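Long-range contacts in cadherin-23 (Mus musculus, PDB 5UZ8), which probably mediates calcium-dependent cell adhesion and contributes to mechanotransduction in hearing through a chain of extracellular cadherin repeats: residues Val125-Ala130 with Val216-Pro221; Leu177-Lys182 with Ile211-Val216; Asp2-Phe7 with Arg96-Pro101. All coordinates share one frame; numbering follows the deposited sequence.

Contact 1 (Val125-Ala130 with Val216-Pro221); sequences VFEDIA and VNDCRP. With CA (calcium ion), chain F; CA (calcium ion), chain G; CA (calcium ion), chain E; GSH (glutathione), chain L.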
loop_
_atom_site.group_PDB
_atom_site.type_symbol
_atom_site.label_atom_id
_atom_site.label_comp_id
_atom_site.label_asym_id
_atom_site.label_seq_id
_atom_site.Cartn_x
_atom_site.Cartn_y
_atom_site.Cartn_z
ATOM N N VAL A 125 12.592 6.127 -7.494
ATOM C CA VAL A 125 13.232 7.283 -6.896
ATOM C C VAL A 125 14.718 7.132 -7.033
ATOM O O VAL A 125 15.209 6.018 -6.988
ATOM C CB VAL A 125 12.865 7.483 -5.413
ATOM C CG1 VAL A 125 11.355 7.750 -5.274
ATOM C CG2 VAL A 125 13.289 6.307 -4.546
ATOM N N PHE A 126 15.432 8.242 -7.137
ATOM C CA PHE A 126 16.892 8.194 -7.161
ATOM C C PHE A 126 17.420 7.890 -5.763
ATOM O O PHE A 126 16.841 8.289 -4.764
ATOM C CB PHE A 126 17.493 9.481 -7.727
ATOM C CG PHE A 126 17.342 9.608 -9.225
ATOM C CD1 PHE A 126 18.225 8.964 -10.085
ATOM C CD2 PHE A 126 16.304 10.357 -9.775
ATOM C CE1 PHE A 126 18.080 9.061 -11.467
ATOM C CE2 PHE A 126 16.145 10.452 -11.157
ATOM C CZ PHE A 126 17.032 9.813 -12.000
ATOM N N GLU A 127 18.515 7.148 -5.711
ATOM C CA GLU A 127 19.131 6.750 -4.455
ATOM C C GLU A 127 19.571 7.907 -3.573
ATOM O O GLU A 127 19.714 7.724 -2.350
ATOM C CB GLU A 127 20.294 5.766 -4.706
ATOM C CG GLU A 127 21.467 6.324 -5.499
ATOM C CD GLU A 127 22.628 5.354 -5.557
ATOM O OE1 GLU A 127 22.944 4.761 -4.500
ATOM O OE2 GLU A 127 23.184 5.114 -6.663
ATOM N N ASP A 128 19.719 9.103 -4.146
ATOM C CA ASP A 128 20.074 10.281 -3.346
ATOM C C ASP A 128 18.857 11.092 -2.863
ATOM O O ASP A 128 18.998 12.225 -2.395
ATOM C CB ASP A 128 21.095 11.162 -4.082
ATOM C CG ASP A 128 20.561 11.748 -5.362
ATOM O OD1 ASP A 128 19.439 11.383 -5.776
ATOM O OD2 ASP A 128 21.277 12.588 -5.973
ATOM N N ILE A 129 17.660 10.538 -3.017
ATOM C CA ILE A 129 16.435 11.185 -2.533
ATOM C C ILE A 129 16.570 11.590 -1.057
ATOM O O ILE A 129 17.076 10.814 -0.243
ATOM C CB ILE A 129 15.225 10.260 -2.710
ATOM C CG1 ILE A 129 13.931 10.966 -2.335
ATOM C CG2 ILE A 129 15.394 8.958 -1.917
ATOM C CD1 ILE A 129 12.712 10.202 -2.815
ATOM N N ALA A 130 16.114 12.790 -0.726
ATOM C CA ALA A 130 16.287 13.331 0.622
ATOM C C ALA A 130 15.433 12.589 1.651
ATOM O O ALA A 130 14.271 12.284 1.387
ATOM C CB ALA A 130 15.970 14.818 0.650
ATOM N N VAL A 216 22.568 6.718 -9.107
ATOM C CA VAL A 216 23.363 7.935 -9.221
ATOM C C VAL A 216 24.804 7.458 -9.311
ATOM O O VAL A 216 25.167 6.410 -8.733
ATOM C CB VAL A 216 23.171 8.799 -7.950
ATOM C CG1 VAL A 216 24.126 9.974 -7.867
ATOM C CG2 VAL A 216 21.730 9.255 -7.918
ATOM N N ASN A 217 25.616 8.174 -10.072
ATOM C CA ASN A 217 27.017 7.791 -10.158
ATOM C C ASN A 217 27.721 8.238 -8.875
ATOM O O ASN A 217 28.280 9.331 -8.833
ATOM C CB ASN A 217 27.707 8.433 -11.367
ATOM C CG ASN A 217 29.087 7.860 -11.588
ATOM O OD1 ASN A 217 29.305 6.666 -11.358
ATOM N ND2 ASN A 217 30.032 8.697 -11.972
ATOM N N ASP A 218 27.668 7.435 -7.811
ATOM C CA ASP A 218 28.285 7.830 -6.542
ATOM C C ASP A 218 29.438 6.923 -6.128
ATOM O O ASP A 218 29.928 7.059 -5.034
ATOM C CB ASP A 218 27.265 7.965 -5.417
ATOM C CG ASP A 218 26.391 6.689 -5.189
ATOM O OD1 ASP A 218 26.337 5.742 -6.007
ATOM O OD2 ASP A 218 25.693 6.679 -4.134
ATOM N N CYS A 219 29.873 6.038 -7.011
ATOM C CA CYS A 219 30.995 5.143 -6.717
ATOM C C CYS A 219 32.124 5.357 -7.738
ATOM O O CYS A 219 31.919 5.277 -8.946
ATOM C CB CYS A 219 30.533 3.708 -6.684
ATOM S SG CYS A 219 29.200 3.526 -5.474
ATOM N N ARG A 220 33.317 5.649 -7.226
ATOM C CA ARG A 220 34.463 5.834 -8.077
ATOM C C ARG A 220 35.071 4.471 -8.400
ATOM O O ARG A 220 34.972 3.534 -7.619
ATOM C CB ARG A 220 35.500 6.787 -7.447
ATOM C CG ARG A 220 36.339 6.135 -6.372
ATOM C CD ARG A 220 37.198 7.117 -5.635
ATOM N NE ARG A 220 38.209 7.725 -6.485
ATOM C CZ ARG A 220 39.153 8.539 -6.034
ATOM N NH1 ARG A 220 39.268 8.786 -4.733
ATOM N NH2 ARG A 220 40.020 9.099 -6.882
ATOM N N PRO A 221 35.684 4.354 -9.575
ATOM C CA PRO A 221 36.441 3.154 -9.936
ATOM C C PRO A 221 37.561 2.849 -8.941
ATOM O O PRO A 221 38.162 3.786 -8.402
ATOM C CB PRO A 221 37.029 3.519 -11.284
ATOM C CG PRO A 221 36.097 4.546 -11.832
ATOM C CD PRO A 221 35.668 5.354 -10.658
HETATM CA CA CA F . 25.189 4.349 -7.527
HETATM CA CA CA G . 25.090 4.419 -3.592
HETATM CA CA CA E . 30.878 4.980 -11.015
HETATM N N1 GSH L . 27.814 5.889 2.616
HETATM C CA1 GSH L . 27.448 6.547 1.370
HETATM C C1 GSH L . 25.945 6.675 1.308
HETATM O O11 GSH L . 25.278 6.165 2.238
HETATM O O12 GSH L . 25.442 7.256 0.315
HETATM C CB1 GSH L . 27.963 5.761 0.147
HETATM C CG1 GSH L . 27.324 4.378 0.035
HETATM C CD1 GSH L . 27.610 3.757 -1.313
HETATM O OE1 GSH L . 27.079 4.176 -2.338
HETATM N N2 GSH L . 28.428 2.710 -1.298
HETATM C CA2 GSH L . 28.660 1.873 -2.458
HETATM C C2 GSH L . 28.348 0.434 -2.165
HETATM O O2 GSH L . 28.938 -0.436 -2.782
HETATM C CB2 GSH L . 30.106 2.048 -2.920
HETATM S SG2 GSH L . 30.339 3.755 -3.446
HETATM N N3 GSH L . 27.373 0.195 -1.278
HETATM C CA3 GSH L . 26.900 -1.137 -0.950
HETATM C C3 GSH L . 27.142 -1.502 0.500
HETATM O O31 GSH L . 26.854 -2.672 0.840
HETATM O O32 GSH L . 27.571 -0.637 1.308
HETATM O O HOH W 1 24.229 5.626 -1.638
#
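Val-216 meets Glu-127 with both backbone and side chain. Its N donates to Glu-127 OE2 at 3.0 Å in a nearly straight bond (173°), entering by the anti lone pair of that oxygen. The CG2 branch lies 3.8 Å from Asp-128 CG and 4.1 Å from Phe-126 CD1; the side chains of Asp-128 and Phe-126 each cross the valine at about a right angle. Val-216 O binds one calcium ion, which Glu-127 OE2 also ligates at 2.3 Å. Asn-217, the centre of an inverse gamma turn, points its CB away from segment 125-130, and its OD1 binds another calcium ion. This is the calcium-binding linker between successive cadherin repeats, and Asp-215 to Cys-219 follow its DXNDN pattern, with cysteine in place of the last asparagine. Asp-218 faces Glu-127 from the opposite direction, their carboxylate planes 75° apart. Its OD1 shares the first calcium ion with Glu-127 OE2, while its OD2 and Glu-127 OE1 each bind the calcium ion carrying glutathione OE1 at 2.4 Å. The backbone N of Arg-179 also donates to Glu-127 OE1. Cys-219 contributes its carbonyl O, 2.3 Å from the same calcium ion as Asn-217 OD1.

Contact 2 (Leu177-Lys182 with Ile211-Val216); sequences LDREKK and IRVLDV. With CA (calcium ion), chain F; CA (calcium ion), chain G; GSH (glutathione), chain L.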
loop_
_atom_site.group_PDB
_atom_site.type_symbol
_atom_site.label_atom_id
_atom_site.label_comp_id
_atom_site.label_asym_id
_atom_site.label_seq_id
_atom_site.Cartn_x
_atom_site.Cartn_y
_atom_site.Cartn_z
ATOM N N LEU A 177 18.836 5.982 1.158
ATOM C CA LEU A 177 18.868 4.831 0.306
ATOM C C LEU A 177 20.261 4.692 -0.312
ATOM O O LEU A 177 21.056 5.617 -0.306
ATOM C CB LEU A 177 17.797 4.973 -0.781
ATOM C CG LEU A 177 16.378 5.181 -0.215
ATOM C CD1 LEU A 177 15.340 5.176 -1.328
ATOM C CD2 LEU A 177 15.984 4.176 0.867
ATOM N N ASP A 178 20.518 3.493 -0.821
ATOM C CA ASP A 178 21.751 3.157 -1.522
ATOM C C ASP A 178 21.426 2.067 -2.499
ATOM O O ASP A 178 21.241 0.896 -2.120
ATOM C CB ASP A 178 22.826 2.737 -0.515
ATOM C CG ASP A 178 24.165 2.408 -1.166
ATOM O OD1 ASP A 178 24.291 2.532 -2.417
ATOM O OD2 ASP A 178 25.088 2.009 -0.417
ATOM N N ARG A 179 21.364 2.419 -3.783
ATOM C CA ARG A 179 21.095 1.393 -4.801
ATOM C C ARG A 179 22.037 0.185 -4.737
ATOM O O ARG A 179 21.650 -0.965 -5.028
ATOM C CB ARG A 179 21.148 1.981 -6.192
ATOM C CG ARG A 179 20.499 1.052 -7.220
ATOM C CD ARG A 179 20.992 1.382 -8.613
ATOM N NE ARG A 179 22.414 1.082 -8.690
ATOM C CZ ARG A 179 22.944 -0.127 -8.865
ATOM N NH1 ARG A 179 22.196 -1.200 -9.139
ATOM N NH2 ARG A 179 24.264 -0.260 -8.853
ATOM N N GLU A 180 23.295 0.472 -4.398
ATOM C CA GLU A 180 24.292 -0.557 -4.368
ATOM C C GLU A 180 24.066 -1.601 -3.232
ATOM O O GLU A 180 24.553 -2.731 -3.325
ATOM C CB GLU A 180 25.670 0.079 -4.225
ATOM C CG GLU A 180 26.249 0.667 -5.505
ATOM C CD GLU A 180 25.584 1.941 -5.974
ATOM O OE1 GLU A 180 25.186 1.992 -7.163
ATOM O OE2 GLU A 180 25.437 2.894 -5.195
ATOM N N LYS A 181 23.399 -1.187 -2.158
ATOM C CA LYS A 181 23.025 -2.062 -1.031
ATOM C C LYS A 181 21.738 -2.819 -1.394
ATOM O O LYS A 181 21.649 -4.024 -1.272
ATOM C CB LYS A 181 22.769 -1.241 0.254
ATOM C CG LYS A 181 23.995 -0.778 1.045
ATOM C CD LYS A 181 23.581 -0.085 2.350
ATOM C CE LYS A 181 24.704 0.729 3.005
ATOM N NZ LYS A 181 24.964 2.000 2.290
ATOM N N LYS A 182 20.738 -2.082 -1.849
ATOM C CA LYS A 182 19.454 -2.690 -2.193
ATOM C C LYS A 182 18.789 -1.832 -3.253
ATOM O O LYS A 182 18.605 -0.621 -3.058
ATOM C CB LYS A 182 18.570 -2.780 -0.939
ATOM C CG LYS A 182 17.258 -3.497 -1.166
ATOM C CD LYS A 182 16.645 -4.092 0.106
ATOM C CE LYS A 182 15.346 -4.826 -0.226
ATOM N NZ LYS A 182 14.815 -5.574 0.946
ATOM N N ILE A 211 9.093 0.134 -4.599
ATOM C CA ILE A 211 9.921 1.325 -4.751
ATOM C C ILE A 211 11.210 0.882 -5.414
ATOM O O ILE A 211 12.004 0.136 -4.823
ATOM C CB ILE A 211 10.202 2.036 -3.415
ATOM C CG1 ILE A 211 8.915 2.655 -2.883
ATOM C CG2 ILE A 211 11.244 3.153 -3.605
ATOM C CD1 ILE A 211 8.899 2.930 -1.392
ATOM N N ARG A 212 11.413 1.327 -6.647
ATOM C CA ARG A 212 12.622 0.992 -7.394
ATOM C C ARG A 212 13.601 2.141 -7.233
ATOM O O ARG A 212 13.222 3.309 -7.317
ATOM C CB ARG A 212 12.321 0.696 -8.850
ATOM C CG ARG A 212 11.358 -0.475 -9.000
ATOM C CD ARG A 212 11.334 -1.077 -10.404
ATOM N NE ARG A 212 10.348 -2.134 -10.451
ATOM C CZ ARG A 212 10.525 -3.377 -10.002
ATOM N NH1 ARG A 212 11.707 -3.794 -9.530
ATOM N NH2 ARG A 212 9.501 -4.220 -10.054
ATOM N N VAL A 213 14.859 1.800 -6.964
ATOM C CA VAL A 213 15.863 2.791 -6.604
ATOM C C VAL A 213 16.763 2.978 -7.808
ATOM O O VAL A 213 17.447 2.048 -8.230
ATOM C CB VAL A 213 16.676 2.327 -5.396
ATOM C CG1 VAL A 213 17.699 3.381 -4.985
ATOM C CG2 VAL A 213 15.742 2.019 -4.249
ATOM N N LEU A 214 16.754 4.179 -8.346
ATOM C CA LEU A 214 17.516 4.513 -9.557
ATOM C C LEU A 214 18.943 4.944 -9.227
ATOM O O LEU A 214 19.182 5.607 -8.221
ATOM C CB LEU A 214 16.792 5.621 -10.335
ATOM C CG LEU A 214 15.339 5.307 -10.664
ATOM C CD1 LEU A 214 14.681 6.498 -11.349
ATOM C CD2 LEU A 214 15.230 4.056 -11.516
ATOM N N ASP A 215 19.880 4.614 -10.120
ATOM C CA ASP A 215 21.304 4.832 -9.878
ATOM C C ASP A 215 21.687 6.302 -9.994
ATOM O O ASP A 215 21.197 7.016 -10.880
ATOM C CB ASP A 215 22.114 4.035 -10.881
ATOM C CG ASP A 215 23.552 3.858 -10.479
ATOM O OD1 ASP A 215 23.846 3.622 -9.273
ATOM O OD2 ASP A 215 24.398 3.934 -11.409
ATOM N N VAL A 216 22.568 6.718 -9.107
ATOM C CA VAL A 216 23.363 7.935 -9.221
ATOM C C VAL A 216 24.804 7.458 -9.311
ATOM O O VAL A 216 25.167 6.410 -8.733
ATOM C CB VAL A 216 23.171 8.799 -7.950
ATOM C CG1 VAL A 216 24.126 9.974 -7.867
ATOM C CG2 VAL A 216 21.730 9.255 -7.918
HETATM CA CA CA F . 25.189 4.349 -7.527
HETATM CA CA CA G . 25.090 4.419 -3.592
HETATM N N1 GSH L . 27.814 5.889 2.616
HETATM C CA1 GSH L . 27.448 6.547 1.370
HETATM C C1 GSH L . 25.945 6.675 1.308
HETATM O O11 GSH L . 25.278 6.165 2.238
HETATM O O12 GSH L . 25.442 7.256 0.315
HETATM C CB1 GSH L . 27.963 5.761 0.147
HETATM C CG1 GSH L . 27.324 4.378 0.035
HETATM C CD1 GSH L . 27.610 3.757 -1.313
HETATM O OE1 GSH L . 27.079 4.176 -2.338
HETATM N N2 GSH L . 28.428 2.710 -1.298
HETATM C CA2 GSH L . 28.660 1.873 -2.458
HETATM C C2 GSH L . 28.348 0.434 -2.165
HETATM O O2 GSH L . 28.938 -0.436 -2.782
HETATM C CB2 GSH L . 30.106 2.048 -2.920
HETATM S SG2 GSH L . 30.339 3.755 -3.446
HETATM N N3 GSH L . 27.373 0.195 -1.278
HETATM C CA3 GSH L . 26.900 -1.137 -0.950
HETATM C C3 GSH L . 27.142 -1.502 0.500
HETATM O O31 GSH L . 26.854 -2.672 0.840
HETATM O O32 GSH L . 27.571 -0.637 1.308
HETATM O O HOH W 1 24.229 5.626 -1.638
#
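Arg-179 reaches along Val-213 to Asp-215, and its side chain meets partners at CB, CG, CD, NE and NH2. CB packs on Val-213 CG1 at 3.9 Å, an apolar start on a strand residue whose other branch, CG2, lies near Leu-177 CD1. CG then passes 3.4 Å from Val-213 O, and CD comes within 3.7 Å of Asp-215 CB. A bend at the third torsion (chi3 66°) turns the guanidinium from this course toward the carboxylates. NE donates to Asp-215 OD1 at 3.0 Å as part of a salt bridge; the two planes are 88° apart, and the N-H meets the oxygen from above the carboxylate plane, 58° out of it. NH2 makes a second salt bridge, within its own segment, to Glu-180 OE1 at 3.0 Å.

The arginine thus bonds to two oxygens that themselves lie only 3.0 Å apart, Asp-215 OD1 and Glu-180 OE1. Both ligate the same calcium ion, and the positive charges of metal and guanidinium are likely to offset the repulsion between the carboxylates. A leucine in place of Arg-179 would probably leave Asp-215 OD1 and Glu-180 OE1 without the positive charge the guanidinium brings, and open a gap beside Asp-215.

Earlier in the same loop, Asp-178 OD1 binds the second calcium ion and accepts from Glu-180 N in an Asx turn, while its OD2 accepts from glutathione N3 and, in one of two modelled conformers of Lys-181, from NZ. Glu-180 OE2 spans both ions, and Glu-127 and Asp-218 add ligands to each. Asp-178 to Glu-180 form the DRE motif of cadherin repeats, set here against the end of strand 204-214 to build the paired calcium site at the repeat junction.

Contact 3 (Asp2-Phe7 with Arg96-Pro101); sequences DNTPQF and RAAEIP. With CA (calcium ion), chain H.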
loop_
_atom_site.group_PDB
_atom_site.type_symbol
_atom_site.label_atom_id
_atom_site.label_comp_id
_atom_site.label_asym_id
_atom_site.label_seq_id
_atom_site.Cartn_x
_atom_site.Cartn_y
_atom_site.Cartn_z
ATOM N N ASP A 2 -68.783 -0.279 20.496
ATOM C CA ASP A 2 -68.486 0.912 19.628
ATOM C C ASP A 2 -67.180 1.656 20.007
ATOM O O ASP A 2 -67.070 2.878 19.845
ATOM C CB ASP A 2 -69.689 1.876 19.605
ATOM C CG ASP A 2 -70.166 2.259 20.998
ATOM O OD1 ASP A 2 -69.446 1.964 21.990
ATOM O OD2 ASP A 2 -71.276 2.837 21.102
ATOM N N ASN A 3 -66.197 0.912 20.503
ATOM C CA ASN A 3 -64.885 1.469 20.829
ATOM C C ASN A 3 -63.889 1.165 19.683
ATOM O O ASN A 3 -63.867 0.063 19.169
ATOM C CB ASN A 3 -64.383 0.885 22.159
ATOM C CG ASN A 3 -65.258 1.290 23.337
ATOM O OD1 ASN A 3 -65.192 2.421 23.811
ATOM N ND2 ASN A 3 -66.105 0.374 23.791
ATOM N N THR A 4 -63.126 2.166 19.267
ATOM C CA THR A 4 -62.056 2.011 18.281
ATOM C C THR A 4 -60.818 1.408 18.949
ATOM O O THR A 4 -60.520 1.744 20.088
ATOM C CB THR A 4 -61.711 3.392 17.711
ATOM O OG1 THR A 4 -62.921 3.967 17.216
ATOM C CG2 THR A 4 -60.676 3.324 16.585
ATOM N N PRO A 5 -60.084 0.517 18.248
ATOM C CA PRO A 5 -58.842 0.034 18.841
ATOM C C PRO A 5 -57.886 1.169 19.197
ATOM O O PRO A 5 -57.787 2.162 18.453
ATOM C CB PRO A 5 -58.250 -0.850 17.738
ATOM C CG PRO A 5 -59.456 -1.353 16.986
ATOM C CD PRO A 5 -60.412 -0.206 16.998
ATOM N N GLN A 6 -57.189 1.006 20.324
ATOM C CA GLN A 6 -56.181 1.956 20.736
ATOM C C GLN A 6 -54.837 1.263 20.876
ATOM O O GLN A 6 -54.743 0.203 21.493
ATOM C CB GLN A 6 -56.535 2.560 22.090
ATOM C CG GLN A 6 -57.907 3.189 22.199
ATOM C CD GLN A 6 -58.208 3.543 23.640
ATOM O OE1 GLN A 6 -57.725 4.548 24.146
ATOM N NE2 GLN A 6 -58.938 2.692 24.320
ATOM N N PHE A 7 -53.799 1.896 20.364
ATOM C CA PHE A 7 -52.449 1.380 20.516
ATOM C C PHE A 7 -51.972 1.600 21.936
ATOM O O PHE A 7 -52.433 2.524 22.632
ATOM C CB PHE A 7 -51.493 1.992 19.474
ATOM C CG PHE A 7 -51.714 1.435 18.078
ATOM C CD1 PHE A 7 -51.206 0.185 17.730
ATOM C CD2 PHE A 7 -52.466 2.137 17.147
ATOM C CE1 PHE A 7 -51.429 -0.332 16.459
ATOM C CE2 PHE A 7 -52.690 1.627 15.880
ATOM C CZ PHE A 7 -52.195 0.384 15.545
ATOM N N ARG A 96 -64.038 -0.517 12.891
ATOM C CA ARG A 96 -63.316 0.640 13.374
ATOM C C ARG A 96 -61.855 0.258 13.458
ATOM O O ARG A 96 -61.503 -0.877 13.807
ATOM C CB ARG A 96 -63.816 1.062 14.752
ATOM C CG ARG A 96 -65.274 1.501 14.804
ATOM C CD ARG A 96 -65.650 1.866 16.240
ATOM N NE ARG A 96 -66.922 2.567 16.350
ATOM C CZ ARG A 96 -68.126 1.992 16.299
ATOM N NH1 ARG A 96 -69.227 2.743 16.424
ATOM N NH2 ARG A 96 -68.253 0.676 16.122
ATOM N N ALA A 97 -61.001 1.215 13.141
ATOM C CA ALA A 97 -59.591 0.953 13.064
ATOM C C ALA A 97 -58.799 2.161 13.499
ATOM O O ALA A 97 -59.300 3.267 13.525
ATOM C CB ALA A 97 -59.218 0.543 11.649
ATOM N N ALA A 98 -57.552 1.917 13.872
ATOM C CA ALA A 98 -56.604 2.971 14.124
ATOM C C ALA A 98 -55.326 2.629 13.377
ATOM O O ALA A 98 -55.086 1.470 13.062
ATOM C CB ALA A 98 -56.307 3.067 15.605
ATOM N N GLU A 99 -54.535 3.665 13.108
ATOM C CA GLU A 99 -53.280 3.542 12.410
ATOM C C GLU A 99 -52.213 4.335 13.123
ATOM O O GLU A 99 -52.493 5.348 13.737
ATOM C CB GLU A 99 -53.431 4.056 10.992
ATOM C CG GLU A 99 -54.208 3.089 10.119
ATOM C CD GLU A 99 -54.322 3.527 8.680
ATOM O OE1 GLU A 99 -53.595 4.457 8.257
ATOM O OE2 GLU A 99 -55.134 2.911 7.970
ATOM N N ILE A 100 -50.984 3.859 13.044
ATOM C CA ILE A 100 -49.891 4.534 13.701
ATOM C C ILE A 100 -48.596 4.321 12.920
ATOM O O ILE A 100 -48.407 3.256 12.330
ATOM C CB ILE A 100 -49.759 4.033 15.147
ATOM C CG1 ILE A 100 -48.778 4.900 15.938
ATOM C CG2 ILE A 100 -49.388 2.561 15.214
ATOM C CD1 ILE A 100 -48.829 4.652 17.425
ATOM N N PRO A 101 -47.692 5.310 12.935
ATOM C CA PRO A 101 -46.412 5.101 12.272
ATOM C C PRO A 101 -45.423 4.320 13.099
ATOM O O PRO A 101 -45.409 4.410 14.356
ATOM C CB PRO A 101 -45.880 6.523 12.017
ATOM C CG PRO A 101 -46.897 7.463 12.522
ATOM C CD PRO A 101 -47.885 6.717 13.336
HETATM CA CA CA H . -64.472 -2.121 18.644
HETATM O O HOH W 2 -66.664 -1.756 17.714
#
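Phe-7 and Ile-100 make the tight, buried end of this contact. Ile-100 CG2 sits 3.4 Å from the ring centroid and 9° off the normal, a CH-pi contact over the middle of one face. With CG1 anti to the backbone N (chi1 -170°), the isoleucine leaves its CG2 methyl group to meet the ring. Ala-98 adds to the packing twice: its O lies at the ring edge, 3.7 Å from Phe-7 CE2, and its CB presses against Pro-5 O at 3.3 Å. Ile-12 and Tyr-15 touch both Phe-7 and Ile-100. The segments run 15° apart, but strands 6-7 and 97-107 belong to different sheets, so the side chains join the two layers of the cadherin beta sandwich.

Toward the N terminus the contact opens to solvent and loses order, although Thr-4 CG2 still reaches Ala-97 O at 3.4 Å and Pro-5 CD rests at the same distance from Arg-96 O. Beyond them the extended Arg-96 chain passes Thr-4 OG1 and lays its guanidinium flat against Asp-2, whose CA stands 3.4 Å above the plane. Asp-2 is exposed and poorly ordered, and its OD2 remains 5.1 Å from Arg-96 NH1, too far for a salt bridge. Asn-3 O and Asp-90 bind one calcium ion, whose water makes a weak bond to Arg-96 NH2.

The chemistry implies that, without a direct hydrogen bond, apolar packing joins the segments at the Phe-7 end, while the N-terminal end is probably positioned largely by the calcium site, which holds Asn-3 O and whose ligand Asp-90 accepts from Arg-96 N.

Contacts 1 and 2 are two parts of one calcium site: their centres are 7 Å apart, they share Val-216, and both ligate the same pair of calcium ions and touch the bound glutathione. Contact 2 is nested within the chain loop closed by contact 1. Strands 121-126 and 204-214 join them directly, with Val-125 O 2.8 Å from Leu-214 N in a probable hydrogen bond. Contact 3 comes earlier in the chain and lies far off, its centre 85 Å from that of contact 1 and 80 Å from that of contact 2. It has its own calcium ion, near the N-terminal end of this elongated fragment.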